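Local coordinates for protein peroxidase (Cellulomonas bogoriensis 69B4 = DSM 16987, PDB 6QZO) that binds heme b and, as a member of the DyP-type family, probably acts as a peroxidase, reducing hydrogen peroxide while oxidising its substrates, at residues A[253-258]-A[350-355]; A[194-199]-A[309-314]. All coordinates share one frame; numbering follows the deposited sequence.

Contact 1: residues A[253-258]-A[350-355]. With HEM (protoporphyrin IX containing Fe), chain I.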
loop_
_atom_site.group_PDB
_atom_site.type_symbol
_atom_site.label_atom_id
_atom_site.label_comp_id
_atom_site.label_asym_id
_atom_site.label_seq_id
_atom_site.Cartn_x
_atom_site.Cartn_y
_atom_site.Cartn_z
ATOM N N ALA A 253 -1.073 -30.391 -0.055
ATOM C CA ALA A 253 -0.528 -31.349 -1.042
ATOM C C ALA A 253 0.112 -30.571 -2.205
ATOM O O ALA A 253 1.160 -31.029 -2.703
ATOM C CB ALA A 253 -1.592 -32.301 -1.515
ATOM N N THR A 254 -0.496 -29.437 -2.594
ATOM C CA THR A 254 -0.089 -28.585 -3.742
ATOM C C THR A 254 1.349 -28.091 -3.531
ATOM O O THR A 254 2.127 -28.106 -4.488
ATOM C CB THR A 254 -1.063 -27.419 -3.955
ATOM O OG1 THR A 254 -2.308 -27.928 -4.429
ATOM C CG2 THR A 254 -0.573 -26.412 -4.981
ATOM N N ILE A 255 1.677 -27.700 -2.301
ATOM C CA ILE A 255 2.993 -27.118 -1.914
ATOM C C ILE A 255 3.938 -28.220 -1.431
ATOM O O ILE A 255 5.123 -28.151 -1.783
ATOM C CB ILE A 255 2.793 -26.028 -0.845
ATOM C CG1 ILE A 255 1.974 -24.858 -1.392
ATOM C CG2 ILE A 255 4.132 -25.569 -0.263
ATOM C CD1 ILE A 255 2.590 -24.151 -2.571
ATOM N N GLY A 256 3.426 -29.155 -0.626
ATOM C CA GLY A 256 4.194 -30.189 0.091
ATOM C C GLY A 256 4.497 -29.789 1.529
ATOM O O GLY A 256 5.304 -30.484 2.158
ATOM N N ARG A 257 3.873 -28.714 2.039
ATOM C CA ARG A 257 4.035 -28.237 3.441
ATOM C C ARG A 257 2.677 -27.816 4.028
ATOM O O ARG A 257 1.778 -27.424 3.253
ATOM C CB ARG A 257 5.031 -27.071 3.509
ATOM C CG ARG A 257 6.363 -27.347 2.827
ATOM C CD ARG A 257 7.326 -26.183 2.902
ATOM N NE ARG A 257 8.050 -26.361 4.143
ATOM C CZ ARG A 257 9.347 -26.584 4.287
ATOM N NH1 ARG A 257 10.171 -26.602 3.254
ATOM N NH2 ARG A 257 9.810 -26.766 5.513
ATOM N N THR A 258 2.537 -27.864 5.353
ATOM C CA THR A 258 1.262 -27.572 6.068
ATOM C C THR A 258 1.081 -26.062 6.170
ATOM O O THR A 258 2.102 -25.339 6.125
ATOM C CB THR A 258 1.199 -28.223 7.453
ATOM O OG1 THR A 258 2.186 -27.584 8.260
ATOM C CG2 THR A 258 1.432 -29.717 7.413
ATOM N N ASP A 350 4.055 -28.583 -12.094
ATOM C CA ASP A 350 3.889 -28.031 -10.724
ATOM C C ASP A 350 2.386 -27.896 -10.455
ATOM O O ASP A 350 1.720 -27.207 -11.234
ATOM C CB ASP A 350 4.630 -26.697 -10.569
ATOM C CG ASP A 350 4.586 -26.137 -9.160
ATOM O OD1 ASP A 350 3.969 -26.777 -8.285
ATOM O OD2 ASP A 350 5.149 -25.048 -8.945
ATOM N N LEU A 351 1.871 -28.532 -9.398
ATOM C CA LEU A 351 0.423 -28.477 -9.040
ATOM C C LEU A 351 -0.011 -27.013 -8.853
ATOM O O LEU A 351 -1.137 -26.664 -9.239
ATOM C CB LEU A 351 0.196 -29.290 -7.766
ATOM C CG LEU A 351 0.257 -30.810 -7.924
ATOM C CD1 LEU A 351 0.065 -31.467 -6.563
ATOM C CD2 LEU A 351 -0.782 -31.316 -8.929
ATOM N N LEU A 352 0.877 -26.182 -8.307
ATOM C CA LEU A 352 0.652 -24.749 -7.988
ATOM C C LEU A 352 0.302 -23.945 -9.254
ATOM O O LEU A 352 -0.406 -22.926 -9.122
ATOM C CB LEU A 352 1.921 -24.198 -7.331
ATOM C CG LEU A 352 1.837 -22.759 -6.825
ATOM C CD1 LEU A 352 0.761 -22.618 -5.764
ATOM C CD2 LEU A 352 3.159 -22.293 -6.269
ATOM N N ASN A 353 0.777 -24.376 -10.427
ATOM C CA ASN A 353 0.511 -23.688 -11.722
ATOM C C ASN A 353 -0.989 -23.594 -11.998
ATOM O O ASN A 353 -1.347 -22.779 -12.860
ATOM C CB ASN A 353 1.170 -24.399 -12.912
ATOM C CG ASN A 353 2.660 -24.185 -12.964
ATOM O OD1 ASN A 353 3.178 -23.205 -12.424
ATOM N ND2 ASN A 353 3.362 -25.101 -13.603
ATOM N N GLU A 354 -1.825 -24.419 -11.342
ATOM C CA GLU A 354 -3.291 -24.423 -11.587
ATOM C C GLU A 354 -3.949 -23.195 -10.931
ATOM O O GLU A 354 -5.071 -22.865 -11.335
ATOM C CB GLU A 354 -3.907 -25.741 -11.113
ATOM C CG GLU A 354 -5.397 -25.894 -11.451
ATOM C CD GLU A 354 -5.937 -27.315 -11.290
ATOM O OE1 GLU A 354 -5.098 -28.275 -11.228
ATOM O OE2 GLU A 354 -7.191 -27.489 -11.239
ATOM N N TRP A 355 -3.282 -22.546 -9.971
ATOM C CA TRP A 355 -3.861 -21.441 -9.146
ATOM C C TRP A 355 -2.962 -20.196 -9.138
ATOM O O TRP A 355 -3.295 -19.242 -8.437
ATOM C CB TRP A 355 -4.154 -21.949 -7.731
ATOM C CG TRP A 355 -5.103 -23.107 -7.784
ATOM C CD1 TRP A 355 -6.431 -23.058 -8.089
ATOM C CD2 TRP A 355 -4.767 -24.499 -7.677
ATOM N NE1 TRP A 355 -6.953 -24.320 -8.147
ATOM C CE2 TRP A 355 -5.956 -25.226 -7.887
ATOM C CE3 TRP A 355 -3.584 -25.195 -7.413
ATOM C CZ2 TRP A 355 -5.996 -26.617 -7.852
ATOM C CZ3 TRP A 355 -3.627 -26.570 -7.353
ATOM C CH2 TRP A 355 -4.812 -27.268 -7.569
HETATM C CHA HEM I . 9.169 -22.673 -1.989
HETATM C CHB HEM I . 5.006 -20.370 -2.715
HETATM C CHC HEM I . 6.422 -19.246 -7.195
HETATM C CHD HEM I . 10.746 -21.192 -6.326
HETATM C C1A HEM I . 7.909 -22.167 -1.824
HETATM C C2A HEM I . 7.081 -22.421 -0.691
HETATM C C3A HEM I . 5.904 -21.782 -0.910
HETATM C C4A HEM I . 6.015 -21.112 -2.148
HETATM C CMA HEM I . 4.688 -21.755 -0.004
HETATM C CAA HEM I . 7.412 -23.294 0.507
HETATM C CBA HEM I . 8.101 -22.542 1.645
HETATM C CGA HEM I . 9.502 -22.213 1.247
HETATM O O1A HEM I . 9.700 -21.087 0.711
HETATM O O2A HEM I . 10.426 -23.054 1.435
HETATM C C1B HEM I . 5.055 -19.878 -4.013
HETATM C C2B HEM I . 3.966 -19.169 -4.588
HETATM C C3B HEM I . 4.351 -18.846 -5.867
HETATM C C4B HEM I . 5.703 -19.399 -6.020
HETATM C CMB HEM I . 2.649 -18.827 -3.896
HETATM C CAB HEM I . 3.670 -18.050 -6.907
HETATM C CBB HEM I . 2.598 -17.292 -6.678
HETATM C C1C HEM I . 7.723 -19.660 -7.360
HETATM C C2C HEM I . 8.453 -19.484 -8.535
HETATM C C3C HEM I . 9.699 -20.031 -8.334
HETATM C C4C HEM I . 9.716 -20.552 -6.980
HETATM C CMC HEM I . 8.025 -18.837 -9.824
HETATM C CAC HEM I . 10.647 -19.938 -9.476
HETATM C CBC HEM I . 11.875 -20.381 -9.492
HETATM C C1D HEM I . 10.640 -21.763 -5.042
HETATM C C2D HEM I . 11.764 -22.470 -4.400
HETATM C C3D HEM I . 11.322 -22.900 -3.205
HETATM C C4D HEM I . 9.927 -22.433 -3.124
HETATM C CMD HEM I . 13.161 -22.745 -4.930
HETATM C CAD HEM I . 12.122 -23.695 -2.166
HETATM C CBD HEM I . 11.970 -25.212 -2.406
HETATM C CGD HEM I . 12.767 -26.112 -1.467
HETATM O O1D HEM I . 13.987 -26.306 -1.653
HETATM O O2D HEM I . 12.212 -26.712 -0.503
HETATM N NA HEM I . 7.242 -21.364 -2.703
HETATM N NB HEM I . 6.052 -19.996 -4.891
HETATM N NC HEM I . 8.478 -20.309 -6.428
HETATM N ND HEM I . 9.573 -21.773 -4.232
HETATM FE FE HEM I . 7.881 -20.986 -4.541
#
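Thr254, at the end of helix 248-255, meets Leu351 and Leu352 of the 3-10 segment 351-354, and Trp355 just after it; apolar contact does most of the joining. CG2 of Thr254 lies anti to its own backbone nitrogen (the N-CA-CB-OG1 torsion is -69°), which brings this methyl 3.6 Å from the backbone N of Leu352 while OG1 points back along the helix. One residue on, CD1 of Ile255 touches CD1 of Leu352 at 4.0 Å. A glycine in place of Thr254 would probably open a gap between Leu352 and Trp355 and leave the helix carbonyl of Ala250 without its hydroxyl partner.

The polar bonds run within each segment or to neighbouring parts of the fold. OG1 of Thr254 is hydrogen-bonded to the O of Ala250, although it also sits 3.5 Å from CZ3 of Trp355. Asp350 OD1 accepts the backbone N of Leu352 at 3.1 Å, an Asx turn whose donor lies well above the carboxylate plane; OD2 binds ND1 of His292, the axial ligand of the iron.

The heme supplies a third surface. Leu352 CD2 stands over the face of pyrrole B, 3.6 Å from C2B, while Ile255 CG2 lies 3.9 Å from the methyl CMA. Arg257 lays its CD against the propionate carbon CAA at 3.8 Å.

The chemistry therefore implies a division of labour: the aliphatic side chains of Ile255 and Leu352, with the CD of Arg257, pack against the heme, while the carboxylate of Asp350, steadied by its own turn, probably helps to orient the axial histidine.

Contact 2: residues A[194-199]-A[309-314]. With HEM (protoporphyrin IX containing Fe), chain I.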
loop_
_atom_site.group_PDB
_atom_site.type_symbol
_atom_site.label_atom_id
_atom_site.label_comp_id
_atom_site.label_asym_id
_atom_site.label_seq_id
_atom_site.Cartn_x
_atom_site.Cartn_y
_atom_site.Cartn_z
ATOM N N ARG A 194 4.091 -14.703 5.512
ATOM C CA ARG A 194 2.779 -15.244 5.086
ATOM C C ARG A 194 2.409 -14.568 3.784
ATOM O O ARG A 194 2.510 -13.347 3.742
ATOM C CB ARG A 194 1.703 -14.989 6.143
ATOM C CG ARG A 194 1.815 -15.895 7.357
ATOM C CD ARG A 194 1.204 -17.249 7.084
ATOM N NE ARG A 194 1.353 -18.155 8.217
ATOM C CZ ARG A 194 0.973 -19.420 8.208
ATOM N NH1 ARG A 194 0.414 -19.940 7.127
ATOM N NH2 ARG A 194 1.161 -20.173 9.278
ATOM N N ASN A 195 2.043 -15.353 2.771
ATOM C CA ASN A 195 1.564 -14.835 1.467
ATOM C C ASN A 195 0.033 -14.865 1.495
ATOM O O ASN A 195 -0.537 -15.382 2.477
ATOM C CB ASN A 195 2.207 -15.576 0.290
ATOM C CG ASN A 195 1.721 -16.999 0.120
ATOM O OD1 ASN A 195 0.580 -17.320 0.451
ATOM N ND2 ASN A 195 2.575 -17.854 -0.402
ATOM N N LEU A 196 -0.601 -14.325 0.461
ATOM C CA LEU A 196 -2.070 -14.102 0.432
ATOM C C LEU A 196 -2.790 -15.386 0.006
ATOM O O LEU A 196 -4.025 -15.377 -0.027
ATOM C CB LEU A 196 -2.376 -12.911 -0.479
ATOM C CG LEU A 196 -1.841 -11.580 0.047
ATOM C CD1 LEU A 196 -2.055 -10.465 -0.957
ATOM C CD2 LEU A 196 -2.492 -11.194 1.365
ATOM N N MET A 197 -2.047 -16.467 -0.261
ATOM C CA MET A 197 -2.633 -17.825 -0.333
ATOM C C MET A 197 -2.724 -18.393 1.088
ATOM O O MET A 197 -3.372 -19.446 1.268
ATOM C CB MET A 197 -1.820 -18.742 -1.248
ATOM C CG MET A 197 -2.356 -18.765 -2.670
ATOM S SD MET A 197 -1.303 -19.636 -3.836
ATOM C CE MET A 197 -2.455 -19.853 -5.196
ATOM N N GLY A 198 -2.159 -17.683 2.072
ATOM C CA GLY A 198 -2.167 -18.072 3.493
ATOM C C GLY A 198 -0.981 -18.944 3.848
ATOM O O GLY A 198 -0.954 -19.448 4.986
ATOM N N GLN A 199 -0.006 -19.074 2.943
ATOM C CA GLN A 199 1.141 -20.019 3.088
ATOM C C GLN A 199 2.321 -19.321 3.760
ATOM O O GLN A 199 2.412 -18.086 3.678
ATOM C CB GLN A 199 1.583 -20.542 1.721
ATOM C CG GLN A 199 0.498 -21.305 0.983
ATOM C CD GLN A 199 0.673 -21.255 -0.514
ATOM O OE1 GLN A 199 1.374 -20.393 -1.062
ATOM N NE2 GLN A 199 0.022 -22.177 -1.194
ATOM N N ALA A 309 10.672 -12.100 -1.776
ATOM C CA ALA A 309 9.317 -11.845 -2.315
ATOM C C ALA A 309 8.485 -10.968 -1.353
ATOM O O ALA A 309 8.766 -10.919 -0.129
ATOM C CB ALA A 309 8.627 -13.150 -2.619
ATOM N N TYR A 310 7.504 -10.289 -1.932
ATOM C CA TYR A 310 6.546 -9.395 -1.245
ATOM C C TYR A 310 5.137 -9.733 -1.742
ATOM O O TYR A 310 5.007 -10.217 -2.870
ATOM C CB TYR A 310 6.927 -7.936 -1.521
ATOM C CG TYR A 310 8.035 -7.413 -0.647
ATOM C CD1 TYR A 310 9.371 -7.680 -0.917
ATOM C CD2 TYR A 310 7.744 -6.667 0.475
ATOM C CE1 TYR A 310 10.380 -7.218 -0.087
ATOM C CE2 TYR A 310 8.740 -6.190 1.306
ATOM C CZ TYR A 310 10.059 -6.455 1.022
ATOM O OH TYR A 310 11.009 -5.966 1.862
ATOM N N ASN A 311 4.120 -9.494 -0.924
ATOM C CA ASN A 311 2.689 -9.635 -1.325
ATOM C C ASN A 311 2.296 -8.405 -2.145
ATOM O O ASN A 311 2.721 -7.301 -1.782
ATOM C CB ASN A 311 1.755 -9.750 -0.113
ATOM C CG ASN A 311 2.136 -10.895 0.788
ATOM O OD1 ASN A 311 2.437 -11.987 0.299
ATOM N ND2 ASN A 311 2.158 -10.637 2.087
ATOM N N TYR A 312 1.472 -8.590 -3.168
ATOM C CA TYR A 312 0.774 -7.465 -3.831
ATOM C C TYR A 312 -0.730 -7.716 -3.737
ATOM O O TYR A 312 -1.178 -8.858 -3.779
ATOM C CB TYR A 312 1.300 -7.213 -5.243
ATOM C CG TYR A 312 0.782 -8.081 -6.350
ATOM C CD1 TYR A 312 -0.446 -7.833 -6.938
ATOM C CD2 TYR A 312 1.566 -9.090 -6.892
ATOM C CE1 TYR A 312 -0.920 -8.614 -7.982
ATOM C CE2 TYR A 312 1.120 -9.860 -7.953
ATOM C CZ TYR A 312 -0.126 -9.621 -8.505
ATOM O OH TYR A 312 -0.568 -10.385 -9.552
ATOM N N ASP A 313 -1.459 -6.628 -3.556
ATOM C CA ASP A 313 -2.924 -6.592 -3.365
ATOM C C ASP A 313 -3.401 -5.274 -3.952
ATOM O O ASP A 313 -3.166 -4.263 -3.306
ATOM C CB ASP A 313 -3.270 -6.769 -1.887
ATOM C CG ASP A 313 -4.748 -7.001 -1.643
ATOM O OD1 ASP A 313 -5.298 -7.816 -2.375
ATOM O OD2 ASP A 313 -5.339 -6.360 -0.735
ATOM N N GLU A 314 -3.969 -5.293 -5.153
ATOM C CA GLU A 314 -4.366 -4.060 -5.884
ATOM C C GLU A 314 -5.866 -3.852 -5.777
ATOM O O GLU A 314 -6.567 -4.838 -5.555
ATOM C CB GLU A 314 -3.959 -4.147 -7.367
ATOM C CG GLU A 314 -2.470 -4.248 -7.579
ATOM C CD GLU A 314 -1.641 -3.201 -6.849
ATOM O OE1 GLU A 314 -2.068 -2.044 -6.721
ATOM O OE2 GLU A 314 -0.569 -3.558 -6.392
HETATM C CHA HEM I . 9.169 -22.673 -1.989
HETATM C CHB HEM I . 5.006 -20.370 -2.715
HETATM C CHC HEM I . 6.422 -19.246 -7.195
HETATM C CHD HEM I . 10.746 -21.192 -6.326
HETATM C C1A HEM I . 7.909 -22.167 -1.824
HETATM C C2A HEM I . 7.081 -22.421 -0.691
HETATM C C3A HEM I . 5.904 -21.782 -0.910
HETATM C C4A HEM I . 6.015 -21.112 -2.148
HETATM C CMA HEM I . 4.688 -21.755 -0.004
HETATM C CAA HEM I . 7.412 -23.294 0.507
HETATM C CBA HEM I . 8.101 -22.542 1.645
HETATM C CGA HEM I . 9.502 -22.213 1.247
HETATM O O1A HEM I . 9.700 -21.087 0.711
HETATM O O2A HEM I . 10.426 -23.054 1.435
HETATM C C1B HEM I . 5.055 -19.878 -4.013
HETATM C C2B HEM I . 3.966 -19.169 -4.588
HETATM C C3B HEM I . 4.351 -18.846 -5.867
HETATM C C4B HEM I . 5.703 -19.399 -6.020
HETATM C CMB HEM I . 2.649 -18.827 -3.896
HETATM C CAB HEM I . 3.670 -18.050 -6.907
HETATM C CBB HEM I . 2.598 -17.292 -6.678
HETATM C C1C HEM I . 7.723 -19.660 -7.360
HETATM C C2C HEM I . 8.453 -19.484 -8.535
HETATM C C3C HEM I . 9.699 -20.031 -8.334
HETATM C C4C HEM I . 9.716 -20.552 -6.980
HETATM C CMC HEM I . 8.025 -18.837 -9.824
HETATM C CAC HEM I . 10.647 -19.938 -9.476
HETATM C CBC HEM I . 11.875 -20.381 -9.492
HETATM C C1D HEM I . 10.640 -21.763 -5.042
HETATM C C2D HEM I . 11.764 -22.470 -4.400
HETATM C C3D HEM I . 11.322 -22.900 -3.205
HETATM C C4D HEM I . 9.927 -22.433 -3.124
HETATM C CMD HEM I . 13.161 -22.745 -4.930
HETATM C CAD HEM I . 12.122 -23.695 -2.166
HETATM C CBD HEM I . 11.970 -25.212 -2.406
HETATM C CGD HEM I . 12.767 -26.112 -1.467
HETATM O O1D HEM I . 13.987 -26.306 -1.653
HETATM O O2D HEM I . 12.212 -26.712 -0.503
HETATM N NA HEM I . 7.242 -21.364 -2.703
HETATM N NB HEM I . 6.052 -19.996 -4.891
HETATM N NC HEM I . 8.478 -20.309 -6.428
HETATM N ND HEM I . 9.573 -21.773 -4.232
HETATM FE FE HEM I . 7.881 -20.986 -4.541
HETATM O O HOH W 1 0.775 -13.014 -2.120
#
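Asn311 reaches from strand 306-314, an outermost strand within this chain of the C-terminal antiparallel sheet of the DyP ferredoxin-like fold, to the loop 194-199, with its type I turn from Asn195 to Gly198. Arg194 O lies close to the amide plane of Asn311, and ND2 donates to it at 3.2 Å, in the carbonyl plane and at a fairly straight 159°. The other end of the same amide, OD1, takes a hydrogen from a water that in turn accepts from Leu196 N, so both ends of the Asn311 amide are tied to this loop, one directly and one through water.

Leu196 crosses Asn311 at a slant. The same CD1 of Leu196 touches Asn311 CB at 4.0 Å, the carbonyl O of Tyr312 at 3.4 Å and CB of Asp313. Ala156 of the second subunit packs on both Leu196 and Asp313, placing this side of the contact at the dimer interface.

Asn195 turns the other way, toward the heme. With CG set between the backbone N and the carbonyl carbon (chi1 71°), the amide folds back over its own turn, and OD1 receives Met197 N, in an Asx turn, and Gln199 N from opposite faces. That double grip fixes the amide's rotation: ND2 donates to a lone pair of Gln199 OE1 at 2.9 Å, and this oxygen lies 3.5 Å from the heme methyl CMB.

In the fold
The two contacts lie with centres about 15 Å apart in the C-terminal DyP-type domain, and their segments alternate along the chain: 194-199, 253-258, 309-314, then 350-355. Contact 2 binds a loop to the outermost strand 306-314, whereas contact 1 joins helix 248-255 to the turn leading into strand 356-366, the outermost strand at the other side of the same four-stranded sheet. They touch where Ile255 CG1 meets Gln199 NE2 at 3.3 Å and where Leu352 packs against Met197. Both border one heme, contact 1 on the axial histidine's side and contact 2 at the edge that carries CMA and CMB, where Ile255 of contact 1 also reaches CMA, so segments far apart in sequence build the pocket.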